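Local coordinates for protein TIR domain-containing adapter molecule 1 (Homo sapiens, PDB 4BSX) that acts as an adaptor in Toll-like receptor signalling that leads to interferon-beta induction, and carries an N-terminal helical domain resembling IFIT proteins, at residues R117-A120 / Y121-A124; L102-L105 / L106-K110; K25-Y28 / L29-L33. The protein carries 2 engineered substitutions. All coordinates share one frame; numbering follows the deposited sequence.

Overall arrangement
The three contacts follow one another along the chain of this all-helical domain; none crosses or encloses another, and each closes only successive turns of its own helix. Contact 3 comes first, on helix 23-33. Contact 2 covers the last turns of helix 96-108 and the residues just after it, its centre about 13 Å from that of contact 3; the two are tied by a salt bridge from Glu109 to Lys32. After a short connection, contact 1 lies on helix 114-130, which packs against helix 96-108 through Arg117 on His104 and Ala120 on Tyr103. Contacts 1 and 3 do not touch, their nearest atoms being about 14 Å apart; helix 96-108, with Glu109 just past its end, touches both.

Contact 1. Residues R117-A120 / Y121-A124; sequences RDVA and YQEA
The phenol ring of Tyr121 and the guanidinium of Arg117, one helical turn apart, are inclined by 39°; it is the aliphatic CG of Arg117, and not its planar end, that meets the ring, 3.9 Å from Tyr121 CD2. Asp118 OD1 sits at the edge of the guanidinium, in its plane, in a salt bridge of 3.4 Å between Arg117 NH2 and Asp118 OD1, with weak hydrogen bonds from NE and NH2 to that same oxygen. The setting is a regular alpha-helical i to i+4 ladder on helix 114-130. With CG anti to the backbone N (chi1 176°), the Arg117 chain starts out along the Tyr121 side, and a bend at chi3 brings the guanidinium back to Asp118. Its CD also packs on His104 of helix 96-108. Tyr121 is wedged between that helix and helix 136-147, where its hydroxyl is hydrogen-bonded to Glu142.

Backbone amides of Tyr121, Gln122, Glu123 and Ala124 bond to the carbonyls four residues back, each at 3.0 Å from N to O; that of Glu123 to Val119 is the straightest at 177°. Gln122 starts out close to the preceding turn, its CG 3.2 Å from Asp118 O, and then runs on extended. Val119 and Glu123 run side by side, with Val119 CG1 3.5 Å from Glu123 OE2.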
loop_
_atom_site.group_PDB
_atom_site.type_symbol
_atom_site.label_atom_id
_atom_site.label_comp_id
_atom_site.label_asym_id
_atom_site.label_seq_id
_atom_site.Cartn_x
_atom_site.Cartn_y
_atom_site.Cartn_z
ATOM N N ARG A 117 -2.235 -10.789 -4.845
ATOM C CA ARG A 117 -3.284 -10.054 -4.155
ATOM C C ARG A 117 -4.058 -10.943 -3.191
ATOM O O ARG A 117 -4.444 -10.493 -2.117
ATOM C CB ARG A 117 -4.271 -9.489 -5.154
ATOM C CG ARG A 117 -5.461 -8.787 -4.497
ATOM C CD ARG A 117 -6.572 -8.586 -5.492
ATOM N NE ARG A 117 -6.951 -9.876 -6.038
ATOM C CZ ARG A 117 -7.381 -10.077 -7.275
ATOM N NH1 ARG A 117 -7.524 -9.054 -8.117
ATOM N NH2 ARG A 117 -7.671 -11.316 -7.660
ATOM N N ASP A 118 -4.322 -12.182 -3.610
ATOM C CA ASP A 118 -5.166 -13.112 -2.858
ATOM C C ASP A 118 -4.471 -13.472 -1.565
ATOM O O ASP A 118 -5.057 -13.441 -0.473
ATOM C CB ASP A 118 -5.393 -14.402 -3.667
ATOM C CG ASP A 118 -6.373 -14.223 -4.824
ATOM O OD1 ASP A 118 -7.039 -13.167 -4.919
ATOM O OD2 ASP A 118 -6.508 -15.165 -5.624
ATOM N N VAL A 119 -3.214 -13.849 -1.703
ATOM C CA VAL A 119 -2.384 -14.183 -0.555
ATOM C C VAL A 119 -2.361 -13.008 0.426
ATOM O O VAL A 119 -2.528 -13.212 1.626
ATOM C CB VAL A 119 -0.957 -14.527 -0.991
ATOM C CG1 VAL A 119 -0.022 -14.636 0.216
ATOM C CG2 VAL A 119 -0.962 -15.812 -1.788
ATOM N N ALA A 120 -2.188 -11.781 -0.071
ATOM C CA ALA A 120 -2.218 -10.583 0.801
ATOM C C ALA A 120 -3.569 -10.369 1.560
ATOM O O ALA A 120 -3.566 -10.082 2.769
ATOM C CB ALA A 120 -1.797 -9.313 -0.003
ATOM N N TYR A 121 -4.712 -10.529 0.883
ATOM C CA TYR A 121 -5.987 -10.418 1.582
ATOM C C TYR A 121 -6.098 -11.507 2.681
ATOM O O TYR A 121 -6.541 -11.247 3.786
ATOM C CB TYR A 121 -7.188 -10.374 0.614
ATOM C CG TYR A 121 -7.511 -8.916 0.222
ATOM C CD1 TYR A 121 -7.959 -8.050 1.153
ATOM C CD2 TYR A 121 -7.261 -8.412 -1.045
ATOM C CE1 TYR A 121 -8.198 -6.770 0.884
ATOM C CE2 TYR A 121 -7.513 -7.090 -1.334
ATOM C CZ TYR A 121 -7.985 -6.276 -0.348
ATOM O OH TYR A 121 -8.303 -4.942 -0.532
ATOM N N GLN A 122 -5.650 -12.709 2.388
ATOM C CA GLN A 122 -5.696 -13.765 3.361
ATOM C C GLN A 122 -4.897 -13.388 4.596
ATOM O O GLN A 122 -5.444 -13.377 5.685
ATOM C CB GLN A 122 -5.149 -15.054 2.752
ATOM C CG GLN A 122 -6.027 -15.622 1.676
ATOM C CD GLN A 122 -5.465 -16.897 1.122
ATOM O OE1 GLN A 122 -4.274 -16.975 0.800
ATOM N NE2 GLN A 122 -6.303 -17.920 1.031
ATOM N N GLU A 123 -3.610 -13.089 4.430
ATOM C CA GLU A 123 -2.770 -12.723 5.553
ATOM C C GLU A 123 -3.403 -11.598 6.340
ATOM O O GLU A 123 -3.280 -11.547 7.553
ATOM C CB GLU A 123 -1.336 -12.333 5.092
ATOM C CG GLU A 123 -0.571 -13.535 4.546
ATOM C CD GLU A 123 0.778 -13.179 3.926
ATOM O OE1 GLU A 123 1.173 -11.995 4.003
ATOM O OE2 GLU A 123 1.447 -14.084 3.360
ATOM N N ALA A 124 -4.057 -10.674 5.661
ATOM C CA ALA A 124 -4.678 -9.566 6.373
ATOM C C ALA A 124 -5.792 -10.138 7.214
ATOM O O ALA A 124 -6.059 -9.665 8.308
ATOM C CB ALA A 124 -5.244 -8.544 5.400
#

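Contact 2. Residues L102-L105 / L106-K110; sequences LYHL and LAEEK
His104 is overlapped on one face of its imidazole by Glu108, whose CG stands 3.4 Å above the ring plane, shifted toward the rim near CE1. This CH-pi contact spans one turn at the C-terminal end of helix 96-108, which finishes in a Schellman motif with Lys110 at positive phi. With CG anti to the backbone N (chi1 167°) and beside the carbonyl carbon, the ring comes within reach of Glu108 in the next turn, while the Glu108 chain bends at chi2 and turns its carboxylate to within 13° of the ring plane. The polar ends are not in contact, His104 NE2 being 4.4 Å from Glu108 OE1. Cutting the imidazole back to an alanine is likely to leave Glu108 CG without the face it covers and its carboxylate freer to turn.

Elsewhere round the helix, Leu102 and Leu105 are buried against helix 43-53, and Tyr103 and Leu106 pack on helix 11-19. Backbone bonds run from Leu106, Ala107, Glu108 and Glu109 to the carbonyls of Leu102 to Leu105. The last turn is finished by a weak bond of 3.0 Å from Lys110 N to Ala107 O, and Glu109 CG lies 3.5 Å from Leu105 O.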
loop_
_atom_site.group_PDB
_atom_site.type_symbol
_atom_site.label_atom_id
_atom_site.label_comp_id
_atom_site.label_asym_id
_atom_site.label_seq_id
_atom_site.Cartn_x
_atom_site.Cartn_y
_atom_site.Cartn_z
ATOM N N LEU A 102 -2.599 -2.227 -1.670
ATOM C CA LEU A 102 -1.508 -2.029 -2.576
ATOM C C LEU A 102 -1.405 -3.163 -3.602
ATOM O O LEU A 102 -1.290 -2.915 -4.792
ATOM C CB LEU A 102 -0.214 -1.871 -1.801
ATOM C CG LEU A 102 -0.121 -0.611 -0.930
ATOM C CD1 LEU A 102 1.251 -0.599 -0.280
ATOM C CD2 LEU A 102 -0.383 0.691 -1.715
ATOM N N TYR A 103 -1.478 -4.407 -3.162
ATOM C CA TYR A 103 -1.330 -5.492 -4.105
ATOM C C TYR A 103 -2.511 -5.589 -5.020
ATOM O O TYR A 103 -2.386 -6.087 -6.162
ATOM C CB TYR A 103 -1.061 -6.808 -3.419
ATOM C CG TYR A 103 0.430 -7.082 -3.291
ATOM C CD1 TYR A 103 1.182 -6.412 -2.350
ATOM C CD2 TYR A 103 1.076 -7.963 -4.132
ATOM C CE1 TYR A 103 2.507 -6.622 -2.219
ATOM C CE2 TYR A 103 2.439 -8.185 -4.004
ATOM C CZ TYR A 103 3.145 -7.508 -3.041
ATOM O OH TYR A 103 4.499 -7.697 -2.871
ATOM N N HIS A 104 -3.665 -5.112 -4.550
ATOM C CA HIS A 104 -4.797 -5.117 -5.420
ATOM C C HIS A 104 -4.543 -4.185 -6.623
ATOM O O HIS A 104 -4.771 -4.572 -7.758
ATOM C CB HIS A 104 -6.049 -4.694 -4.685
ATOM C CG HIS A 104 -7.169 -4.386 -5.600
ATOM N ND1 HIS A 104 -7.750 -5.348 -6.401
ATOM C CD2 HIS A 104 -7.790 -3.219 -5.889
ATOM C CE1 HIS A 104 -8.709 -4.790 -7.120
ATOM N NE2 HIS A 104 -8.751 -3.498 -6.832
ATOM N N LEU A 105 -4.086 -2.962 -6.355
ATOM C CA LEU A 105 -3.763 -2.002 -7.409
ATOM C C LEU A 105 -2.654 -2.554 -8.302
ATOM O O LEU A 105 -2.757 -2.480 -9.544
ATOM C CB LEU A 105 -3.388 -0.613 -6.839
ATOM C CG LEU A 105 -4.462 -0.068 -5.864
ATOM C CD1 LEU A 105 -4.043 1.226 -5.098
ATOM C CD2 LEU A 105 -5.751 0.133 -6.580
ATOM N N LEU A 106 -1.614 -3.131 -7.701
ATOM C CA LEU A 106 -0.528 -3.665 -8.509
ATOM C C LEU A 106 -1.017 -4.758 -9.494
ATOM O O LEU A 106 -0.622 -4.769 -10.674
ATOM C CB LEU A 106 0.591 -4.184 -7.632
ATOM C CG LEU A 106 1.355 -3.142 -6.817
ATOM C CD1 LEU A 106 2.340 -3.857 -5.906
ATOM C CD2 LEU A 106 2.071 -2.160 -7.715
ATOM N N ALA A 107 -1.875 -5.668 -9.022
ATOM C CA ALA A 107 -2.415 -6.718 -9.893
ATOM C C ALA A 107 -3.350 -6.192 -10.982
ATOM O O ALA A 107 -3.391 -6.745 -12.085
ATOM C CB ALA A 107 -3.139 -7.755 -9.077
ATOM N N GLU A 108 -4.100 -5.137 -10.670
ATOM C CA GLU A 108 -4.986 -4.480 -11.638
ATOM C C GLU A 108 -4.183 -3.768 -12.735
ATOM O O GLU A 108 -4.634 -3.630 -13.844
ATOM C CB GLU A 108 -5.885 -3.453 -10.935
ATOM C CG GLU A 108 -6.947 -4.061 -10.024
ATOM C CD GLU A 108 -8.176 -4.465 -10.797
ATOM O OE1 GLU A 108 -8.927 -3.543 -11.208
ATOM O OE2 GLU A 108 -8.375 -5.692 -11.018
ATOM N N GLU A 109 -2.999 -3.295 -12.403
ATOM C CA GLU A 109 -2.140 -2.670 -13.377
ATOM C C GLU A 109 -1.341 -3.739 -14.081
ATOM O O GLU A 109 -0.514 -3.444 -14.939
ATOM C CB GLU A 109 -1.197 -1.665 -12.707
ATOM C CG GLU A 109 -1.933 -0.402 -12.177
ATOM C CD GLU A 109 -2.687 0.362 -13.263
ATOM O OE1 GLU A 109 -2.398 0.188 -14.467
ATOM O OE2 GLU A 109 -3.596 1.130 -12.936
ATOM N N LYS A 110 -1.572 -4.988 -13.686
ATOM C CA LYS A 110 -0.859 -6.125 -14.257
ATOM C C LYS A 110 0.630 -6.068 -13.998
ATOM O O LYS A 110 1.401 -6.606 -14.789
ATOM C CB LYS A 110 -1.152 -6.210 -15.762
ATOM C CG LYS A 110 -2.626 -6.393 -16.051
ATOM C CD LYS A 110 -3.007 -6.076 -17.481
ATOM C CE LYS A 110 -4.476 -6.431 -17.752
ATOM N NZ LYS A 110 -5.435 -5.723 -16.826
#

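Contact 3. Residues K25-Y28 / L29-L33; sequences KLLY and LKHKL
Tyr28 and Lys32 meet across one turn of helix 23-33, where Lys32 NZ donates a hydrogen bond of 2.7 Å to Tyr28 OH. This i to i+4 pairing on an alpha helix is formed by a ring and a stretched chain: the Tyr28 ring leaves with CG anti to the backbone N (chi1 173°), and the Lys32 chain, fully stretched from CG outward, runs obliquely across it. The methylene Lys32 CD lies 3.4 Å from Tyr28 CZ, so the aliphatic part of the lysine packs against the phenol before its ammonium reaches the hydroxyl. NZ has a second partner, since it also forms a salt bridge with Glu109, just beyond the end of helix 96-108. The tyrosine oxygen and the carboxylate therefore share one ammonium, which is likely to be steadied in its positive charge by the glutamate.

Most backbone acceptors are met in turn. Lys25 O receives Leu29 N at 2.8 Å, and Leu26 O receives Lys30 N at 2.7 Å with an N-H...O angle of 168°. Tyr28 O takes two donors, Lys32 N at 3.0 Å and, weakly, His31 N at 3.3 Å. The next bond continues the ladder, from Leu33 N to Leu29 O. At the side chains, Lys30 NZ, carried outward by an extended chain, is satisfied by Gln56 outside the helix, while Leu29, Lys30 and Leu33 lie against helix 43-53. Leu29 also joins the tyrosine: its CG lies 3.4 Å from Lys25 O, and one of its methyls, CD2, touches Tyr28 CD2 at 3.9 Å.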
loop_
_atom_site.group_PDB
_atom_site.type_symbol
_atom_site.label_atom_id
_atom_site.label_comp_id
_atom_site.label_asym_id
_atom_site.label_seq_id
_atom_site.Cartn_x
_atom_site.Cartn_y
_atom_site.Cartn_z
ATOM N N LYS A 25 6.334 3.069 -17.175
ATOM C CA LYS A 25 5.272 2.620 -16.246
ATOM C C LYS A 25 5.178 3.379 -14.913
ATOM O O LYS A 25 4.082 3.767 -14.493
ATOM C CB LYS A 25 5.366 1.128 -15.966
ATOM C CG LYS A 25 4.143 0.595 -15.306
ATOM C CD LYS A 25 2.853 0.752 -16.135
ATOM C CE LYS A 25 2.900 0.137 -17.521
ATOM N NZ LYS A 25 2.728 -1.326 -17.524
ATOM N N LEU A 26 6.288 3.664 -14.257
ATOM C CA LEU A 26 6.192 4.498 -13.065
ATOM C C LEU A 26 5.643 5.907 -13.346
ATOM O O LEU A 26 4.794 6.413 -12.629
ATOM C CB LEU A 26 7.538 4.606 -12.371
ATOM C CG LEU A 26 8.089 3.313 -11.754
ATOM C CD1 LEU A 26 9.428 3.623 -11.101
ATOM C CD2 LEU A 26 7.115 2.709 -10.761
ATOM N N LEU A 27 6.155 6.550 -14.382
ATOM C CA LEU A 27 5.590 7.807 -14.852
ATOM C C LEU A 27 4.070 7.686 -15.115
ATOM O O LEU A 27 3.302 8.515 -14.650
ATOM C CB LEU A 27 6.337 8.314 -16.103
ATOM C CG LEU A 27 7.736 8.878 -15.760
ATOM C CD1 LEU A 27 8.630 9.033 -16.957
ATOM C CD2 LEU A 27 7.616 10.223 -14.989
ATOM N N TYR A 28 3.661 6.632 -15.803
ATOM C CA TYR A 28 2.257 6.301 -15.986
ATOM C C TYR A 28 1.512 6.247 -14.657
ATOM O O TYR A 28 0.498 6.910 -14.508
ATOM C CB TYR A 28 2.116 4.961 -16.699
ATOM C CG TYR A 28 0.684 4.478 -16.770
ATOM C CD1 TYR A 28 -0.285 5.188 -17.514
ATOM C CD2 TYR A 28 0.271 3.325 -16.077
ATOM C CE1 TYR A 28 -1.640 4.749 -17.576
ATOM C CE2 TYR A 28 -1.093 2.874 -16.132
ATOM C CZ TYR A 28 -2.012 3.588 -16.878
ATOM O OH TYR A 28 -3.301 3.130 -16.921
ATOM N N LEU A 29 2.034 5.504 -13.664
ATOM C CA LEU A 29 1.377 5.429 -12.347
ATOM C C LEU A 29 1.361 6.766 -11.598
ATOM O O LEU A 29 0.339 7.150 -10.997
ATOM C CB LEU A 29 1.981 4.328 -11.500
ATOM C CG LEU A 29 1.701 2.969 -12.157
ATOM C CD1 LEU A 29 2.384 1.790 -11.450
ATOM C CD2 LEU A 29 0.201 2.699 -12.199
ATOM N N LYS A 30 2.462 7.491 -11.656
ATOM C CA LYS A 30 2.516 8.811 -11.034
ATOM C C LYS A 30 1.402 9.729 -11.614
ATOM O O LYS A 30 0.729 10.461 -10.876
ATOM C CB LYS A 30 3.913 9.436 -11.262
ATOM C CG LYS A 30 3.961 10.952 -11.071
ATOM C CD LYS A 30 5.296 11.603 -11.531
ATOM C CE LYS A 30 5.247 13.133 -11.282
ATOM N NZ LYS A 30 6.511 13.832 -11.601
ATOM N N HIS A 31 1.238 9.721 -12.935
ATOM C CA HIS A 31 0.353 10.672 -13.564
ATOM C C HIS A 31 -1.101 10.260 -13.261
ATOM O O HIS A 31 -1.961 11.107 -12.993
ATOM C CB HIS A 31 0.596 10.682 -15.086
ATOM C CG HIS A 31 1.958 11.174 -15.505
ATOM N ND1 HIS A 31 2.568 12.277 -14.954
ATOM C CD2 HIS A 31 2.806 10.698 -16.444
ATOM C CE1 HIS A 31 3.743 12.463 -15.538
ATOM N NE2 HIS A 31 3.911 11.513 -16.430
ATOM N N LYS A 32 -1.336 8.949 -13.322
ATOM C CA LYS A 32 -2.642 8.316 -13.116
ATOM C C LYS A 32 -3.120 8.252 -11.662
ATOM O O LYS A 32 -4.285 8.461 -11.386
ATOM C CB LYS A 32 -2.583 6.881 -13.640
ATOM C CG LYS A 32 -3.855 6.120 -13.520
ATOM C CD LYS A 32 -3.696 4.769 -14.199
ATOM C CE LYS A 32 -4.942 3.917 -14.057
ATOM N NZ LYS A 32 -4.905 2.645 -14.823
ATOM N N LEU A 33 -2.231 7.934 -10.731
ATOM C CA LEU A 33 -2.663 7.633 -9.359
ATOM C C LEU A 33 -3.019 8.908 -8.614
ATOM O O LEU A 33 -3.733 8.876 -7.616
ATOM C CB LEU A 33 -1.565 6.894 -8.605
ATOM C CG LEU A 33 -1.378 5.416 -8.967
ATOM C CD1 LEU A 33 -0.315 4.770 -8.094
ATOM C CD2 LEU A 33 -2.714 4.675 -8.777
#